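Local coordinates for demethylmenaquinone Methyltransferase (Thermus thermophilus, PDB 1J3L), which is a member of the Aldolase/RraA family and forms an assembly of three protein chains, at residues N44-K49 against G124-P129; A29-R34 against G88-G93. All coordinates share one frame; numbering follows the deposited sequence.

Interaction 1 of 2, residues N44-K49 against G124-P129; sequences NALVRK and GEVDVP
Leu46 meets Gly124 and Val126 with its two methyl groups, each used against a different kind of surface. Its CA-CB bond is directed at segment 124-129, and CG stands beside the backbone N, opposite the carbonyl carbon (chi1 -85°). With chi2 at 170°, CD1 continues the chain outward from CA and becomes the leading atom. It comes down on the main chain of Gly124, where Leu46 CD1 lies 3.3 Å from Gly124 CA, tighter than a usual carbon-carbon contact. Gly124 C is equally near, so the methyl rests over the CA-C bond. The nitrogen of the same peptide is farther off, Leu46 CD1 to Glu125 N being 4.0 Å.

The second branch serves Val126. Leu46 CD2 approaches Val126 CG2 to 3.8 Å, a normal methyl-methyl distance, and the two side chains meet at a slant. Val126 presents this particular methyl because its CG1 is anti to the backbone N (chi1 -173°), which turns CG2 back towards the Gly124 end of the segment. Both Leu46 and Val126 also touch Leu38 of strand 31-39, so the pair belongs to a small apolar cluster where helix 45-51 meets strands 31-39 and 125-126. Glu125 turns its CA-CB bond away and forms a salt bridge with Arg39.

One forked leucine tip thus spans a bare glycine backbone and a valine methyl, with 125 Å² buried in total. The join, with no polar pair, rests on apolar contact, tight at the glycine and ordinary at the valine; the polar links of segment 124-129 run to Arg39, Arg36 and Thr37.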
loop_
_atom_site.group_PDB
_atom_site.type_symbol
_atom_site.label_atom_id
_atom_site.label_comp_id
_atom_site.label_asym_id
_atom_site.label_seq_id
_atom_site.Cartn_x
_atom_site.Cartn_y
_atom_site.Cartn_z
ATOM N N ASN A 44 -15.637 -12.908 14.666
ATOM C CA ASN A 44 -14.560 -13.885 14.675
ATOM C C ASN A 44 -14.656 -14.987 15.706
ATOM O O ASN A 44 -13.643 -15.614 16.006
ATOM C CB ASN A 44 -13.216 -13.173 14.849
ATOM C CG ASN A 44 -12.977 -12.743 16.276
ATOM O OD1 ASN A 44 -13.926 -12.499 17.021
ATOM N ND2 ASN A 44 -11.709 -12.637 16.667
ATOM N N ALA A 45 -15.839 -15.236 16.261
ATOM C CA ALA A 45 -15.957 -16.322 17.238
ATOM C C ALA A 45 -15.488 -17.610 16.545
ATOM O O ALA A 45 -14.828 -18.457 17.156
ATOM C CB ALA A 45 -17.406 -16.465 17.720
ATOM N N LEU A 46 -15.819 -17.727 15.258
ATOM C CA LEU A 46 -15.426 -18.877 14.450
ATOM C C LEU A 46 -13.914 -18.933 14.260
ATOM O O LEU A 46 -13.353 -20.008 14.076
ATOM C CB LEU A 46 -16.118 -18.834 13.080
ATOM C CG LEU A 46 -17.521 -19.448 13.070
ATOM C CD1 LEU A 46 -18.248 -19.168 11.758
ATOM C CD2 LEU A 46 -17.391 -20.940 13.307
ATOM N N VAL A 47 -13.255 -17.779 14.303
ATOM C CA VAL A 47 -11.805 -17.746 14.135
ATOM C C VAL A 47 -11.140 -18.359 15.353
ATOM O O VAL A 47 -10.168 -19.108 15.236
ATOM C CB VAL A 47 -11.264 -16.307 13.965
ATOM C CG1 VAL A 47 -9.730 -16.327 13.944
ATOM C CG2 VAL A 47 -11.801 -15.697 12.679
ATOM N N ARG A 48 -11.665 -18.033 16.526
ATOM C CA ARG A 48 -11.117 -18.565 17.760
ATOM C C ARG A 48 -11.345 -20.072 17.854
ATOM O O ARG A 48 -10.423 -20.818 18.176
ATOM C CB ARG A 48 -11.738 -17.856 18.967
ATOM C CG ARG A 48 -11.269 -18.422 20.299
ATOM C CD ARG A 48 -11.767 -17.593 21.478
ATOM N NE ARG A 48 -10.966 -16.386 21.696
ATOM C CZ ARG A 48 -9.697 -16.391 22.097
ATOM N NH1 ARG A 48 -9.069 -17.538 22.330
ATOM N NH2 ARG A 48 -9.058 -15.244 22.268
ATOM N N LYS A 49 -12.565 -20.517 17.553
ATOM C CA LYS A 49 -12.902 -21.940 17.612
ATOM C C LYS A 49 -12.029 -22.787 16.678
ATOM O O LYS A 49 -11.456 -23.795 17.092
ATOM C CB LYS A 49 -14.375 -22.152 17.256
ATOM C CG LYS A 49 -14.952 -23.441 17.832
ATOM C CD LYS A 49 -16.382 -23.673 17.380
ATOM C CE LYS A 49 -16.973 -24.906 18.045
ATOM N NZ LYS A 49 -16.128 -26.110 17.804
ATOM N N GLY A 124 -21.023 -17.454 10.288
ATOM C CA GLY A 124 -19.982 -17.779 9.333
ATOM C C GLY A 124 -19.968 -19.232 8.903
ATOM O O GLY A 124 -20.638 -20.077 9.500
ATOM N N GLU A 125 -19.188 -19.521 7.864
ATOM C CA GLU A 125 -19.074 -20.870 7.318
ATOM C C GLU A 125 -17.649 -21.404 7.445
ATOM O O GLU A 125 -16.680 -20.664 7.266
ATOM C CB GLU A 125 -19.470 -20.870 5.844
ATOM C CG GLU A 125 -20.708 -20.061 5.520
ATOM C CD GLU A 125 -20.996 -20.027 4.026
ATOM O OE1 GLU A 125 -21.211 -21.107 3.437
ATOM O OE2 GLU A 125 -21.006 -18.924 3.439
ATOM N N VAL A 126 -17.532 -22.699 7.722
ATOM C CA VAL A 126 -16.236 -23.346 7.871
ATOM C C VAL A 126 -15.922 -24.297 6.711
ATOM O O VAL A 126 -16.779 -25.058 6.265
ATOM C CB VAL A 126 -16.182 -24.131 9.193
ATOM C CG1 VAL A 126 -14.776 -24.651 9.433
ATOM C CG2 VAL A 126 -16.644 -23.237 10.340
ATOM N N ASP A 127 -14.678 -24.246 6.242
ATOM C CA ASP A 127 -14.191 -25.070 5.139
ATOM C C ASP A 127 -15.081 -25.105 3.889
ATOM O O ASP A 127 -15.402 -26.177 3.369
ATOM C CB ASP A 127 -13.900 -26.496 5.630
ATOM C CG ASP A 127 -12.573 -26.600 6.385
ATOM O OD1 ASP A 127 -11.531 -26.184 5.837
ATOM O OD2 ASP A 127 -12.561 -27.112 7.519
ATOM N N VAL A 128 -15.467 -23.921 3.413
ATOM C CA VAL A 128 -16.286 -23.781 2.208
ATOM C C VAL A 128 -15.456 -23.125 1.115
ATOM O O VAL A 128 -14.486 -22.421 1.403
ATOM C CB VAL A 128 -17.513 -22.881 2.433
ATOM C CG1 VAL A 128 -18.468 -23.522 3.419
ATOM C CG2 VAL A 128 -17.061 -21.521 2.915
ATOM N N PRO A 129 -15.816 -23.356 -0.159
ATOM C CA PRO A 129 -15.057 -22.743 -1.250
ATOM C C PRO A 129 -15.160 -21.225 -1.117
ATOM O O PRO A 129 -16.243 -20.697 -0.875
ATOM C CB PRO A 129 -15.772 -23.258 -2.500
ATOM C CG PRO A 129 -16.280 -24.596 -2.069
ATOM C CD PRO A 129 -16.812 -24.308 -0.685
#

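Interaction 2 of 2, residues A29-R34 against G88-G93; sequences ARFAGR and GVVVHG
Phe31 and Gly88 have the nearest CA atoms of strands 31-34 and 88-92, which cross almost at right angles (91°) with their axes approaching to 7.8 Å.

The Phe31 ring makes the bridge between the strands. The CA-CB bond of Phe31 is directed at the other strand, and CG occupies the place between the backbone N and the carbonyl carbon (chi1 62°), from which the ring reaches across to the start of strand 88-92. One side of the ring does the touching: Phe31 CD2 lies 3.8 Å from Gly88 CA, and Phe31 CE2 is almost as close to the same atom at 3.9 Å. Gly88 has no side chain, so the CD2-CE2 side of the ring comes straight up to its backbone, obliquely.

Further along, the far end of the ring meets a valine. Val90 CG2 sits in the ring plane, at its edge, 4.0 Å from Phe31 CZ. Val90 CG1 is anti to the backbone N (chi1 169°), which puts CG2 beside that N and opposite the carbonyl carbon, on the side of Gly88 and the phenylalanine. Val89 between them turns its CA-CB bond away and packs on Leu108 and Leu73.

All four touching residues are buried, and the centre of the contact lies about 3 Å from the centre of the chain. Strand 58-63 pairs in parallel with both strands, and the near-perpendicular crossing of strands sharing a neighbour is consistent with a strongly twisted, curled sheet; Phe31 lies between them, touching also Val59, Leu109 and Ala145. Val90 rests on Phe61, and helix 75-83 makes the connection from strand 58-63 to strand 88-92.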
loop_
_atom_site.group_PDB
_atom_site.type_symbol
_atom_site.label_atom_id
_atom_site.label_comp_id
_atom_site.label_asym_id
_atom_site.label_seq_id
_atom_site.Cartn_x
_atom_site.Cartn_y
_atom_site.Cartn_z
ATOM N N ALA A 29 7.740 -13.984 6.941
ATOM C CA ALA A 29 7.415 -13.387 5.652
ATOM C C ALA A 29 7.046 -14.512 4.690
ATOM O O ALA A 29 6.245 -14.331 3.778
ATOM C CB ALA A 29 8.614 -12.600 5.114
ATOM N N ARG A 30 7.630 -15.681 4.920
ATOM C CA ARG A 30 7.373 -16.838 4.070
ATOM C C ARG A 30 6.822 -18.000 4.884
ATOM O O ARG A 30 7.361 -18.347 5.940
ATOM C CB ARG A 30 8.664 -17.264 3.358
ATOM C CG ARG A 30 9.228 -16.202 2.424
ATOM C CD ARG A 30 10.538 -16.641 1.800
ATOM N NE ARG A 30 10.993 -15.704 0.775
ATOM C CZ ARG A 30 12.190 -15.749 0.192
ATOM N NH1 ARG A 30 13.068 -16.687 0.525
ATOM N NH2 ARG A 30 12.519 -14.844 -0.719
ATOM N N PHE A 31 5.741 -18.589 4.382
ATOM C CA PHE A 31 5.085 -19.717 5.024
ATOM C C PHE A 31 4.226 -20.444 3.989
ATOM O O PHE A 31 3.954 -19.913 2.910
ATOM C CB PHE A 31 4.204 -19.241 6.188
ATOM C CG PHE A 31 3.083 -18.328 5.769
ATOM C CD1 PHE A 31 3.329 -16.990 5.480
ATOM C CD2 PHE A 31 1.778 -18.809 5.665
ATOM C CE1 PHE A 31 2.281 -16.124 5.088
ATOM C CE2 PHE A 31 0.721 -17.964 5.276
ATOM C CZ PHE A 31 0.977 -16.615 4.989
ATOM N N ALA A 32 3.798 -21.656 4.326
ATOM C CA ALA A 32 2.989 -22.462 3.425
ATOM C C ALA A 32 2.282 -23.586 4.173
ATOM O O ALA A 32 2.656 -23.928 5.293
ATOM C CB ALA A 32 3.878 -23.040 2.332
ATOM N N GLY A 33 1.260 -24.169 3.557
ATOM C CA GLY A 33 0.562 -25.256 4.220
ATOM C C GLY A 33 -0.764 -25.640 3.600
ATOM O O GLY A 33 -1.229 -25.014 2.641
ATOM N N ARG A 34 -1.367 -26.692 4.150
ATOM C CA ARG A 34 -2.656 -27.170 3.691
ATOM C C ARG A 34 -3.681 -26.106 4.078
ATOM O O ARG A 34 -3.752 -25.702 5.238
ATOM C CB ARG A 34 -2.996 -28.507 4.367
ATOM C CG ARG A 34 -4.246 -29.169 3.810
ATOM C CD ARG A 34 -4.577 -30.479 4.520
ATOM N NE ARG A 34 -5.690 -31.176 3.876
ATOM C CZ ARG A 34 -5.605 -31.821 2.712
ATOM N NH1 ARG A 34 -4.458 -31.867 2.053
ATOM N NH2 ARG A 34 -6.671 -32.422 2.204
ATOM N N GLY A 88 0.333 -20.474 9.276
ATOM C CA GLY A 88 -0.012 -19.103 8.955
ATOM C C GLY A 88 -1.502 -18.844 8.817
ATOM O O GLY A 88 -2.315 -19.764 8.751
ATOM N N VAL A 89 -1.844 -17.563 8.765
ATOM C CA VAL A 89 -3.222 -17.112 8.624
ATOM C C VAL A 89 -3.255 -16.023 7.556
ATOM O O VAL A 89 -2.417 -15.112 7.554
ATOM C CB VAL A 89 -3.755 -16.492 9.940
ATOM C CG1 VAL A 89 -5.277 -16.306 9.856
ATOM C CG2 VAL A 89 -3.358 -17.364 11.124
ATOM N N VAL A 90 -4.197 -16.132 6.628
ATOM C CA VAL A 90 -4.350 -15.119 5.590
ATOM C C VAL A 90 -5.723 -14.502 5.781
ATOM O O VAL A 90 -6.733 -15.196 5.730
ATOM C CB VAL A 90 -4.267 -15.706 4.187
ATOM C CG1 VAL A 90 -4.696 -14.668 3.178
ATOM C CG2 VAL A 90 -2.844 -16.152 3.903
ATOM N N VAL A 91 -5.763 -13.198 6.008
ATOM C CA VAL A 91 -7.031 -12.533 6.235
ATOM C C VAL A 91 -7.450 -11.575 5.130
ATOM O O VAL A 91 -6.781 -10.567 4.881
ATOM C CB VAL A 91 -7.015 -11.748 7.579
ATOM C CG1 VAL A 91 -8.366 -11.099 7.837
ATOM C CG2 VAL A 91 -6.655 -12.679 8.721
ATOM N N HIS A 92 -8.544 -11.906 4.452
ATOM C CA HIS A 92 -9.069 -11.011 3.435
ATOM C C HIS A 92 -9.939 -10.114 4.293
ATOM O O HIS A 92 -11.154 -10.305 4.381
ATOM C CB HIS A 92 -9.944 -11.737 2.416
ATOM C CG HIS A 92 -10.424 -10.844 1.317
ATOM N ND1 HIS A 92 -11.724 -10.868 0.843
ATOM C CD2 HIS A 92 -9.779 -9.908 0.582
ATOM C CE1 HIS A 92 -11.850 -9.990 -0.132
ATOM N NE2 HIS A 92 -10.683 -9.392 -0.314
ATOM N N GLY A 93 -9.289 -9.158 4.949
ATOM C CA GLY A 93 -9.962 -8.249 5.857
ATOM C C GLY A 93 -8.921 -7.644 6.779
ATOM O O GLY A 93 -7.741 -7.562 6.402
#

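How the interactions relate
From the N terminus, strand 31-39 begins with the first half of interaction 2, and helix 45-51, which follows it, carries the first half of interaction 1. Strand 88-92 then closes interaction 2 over 53 intervening residues. Segment 124-129 closes interaction 1 over 74, after the chain has passed through strand 107-110. The four segments alternate along the chain, so the two closures cross rather than nest. The centres of interactions 1 and 2 lie about 15 Å apart, and the contacts do not touch. Strand 31-39 is the common element: interaction 2 uses its beginning in the core, while interaction 1 joins the following helix to its antiparallel neighbour, strand 125-126, near the surface.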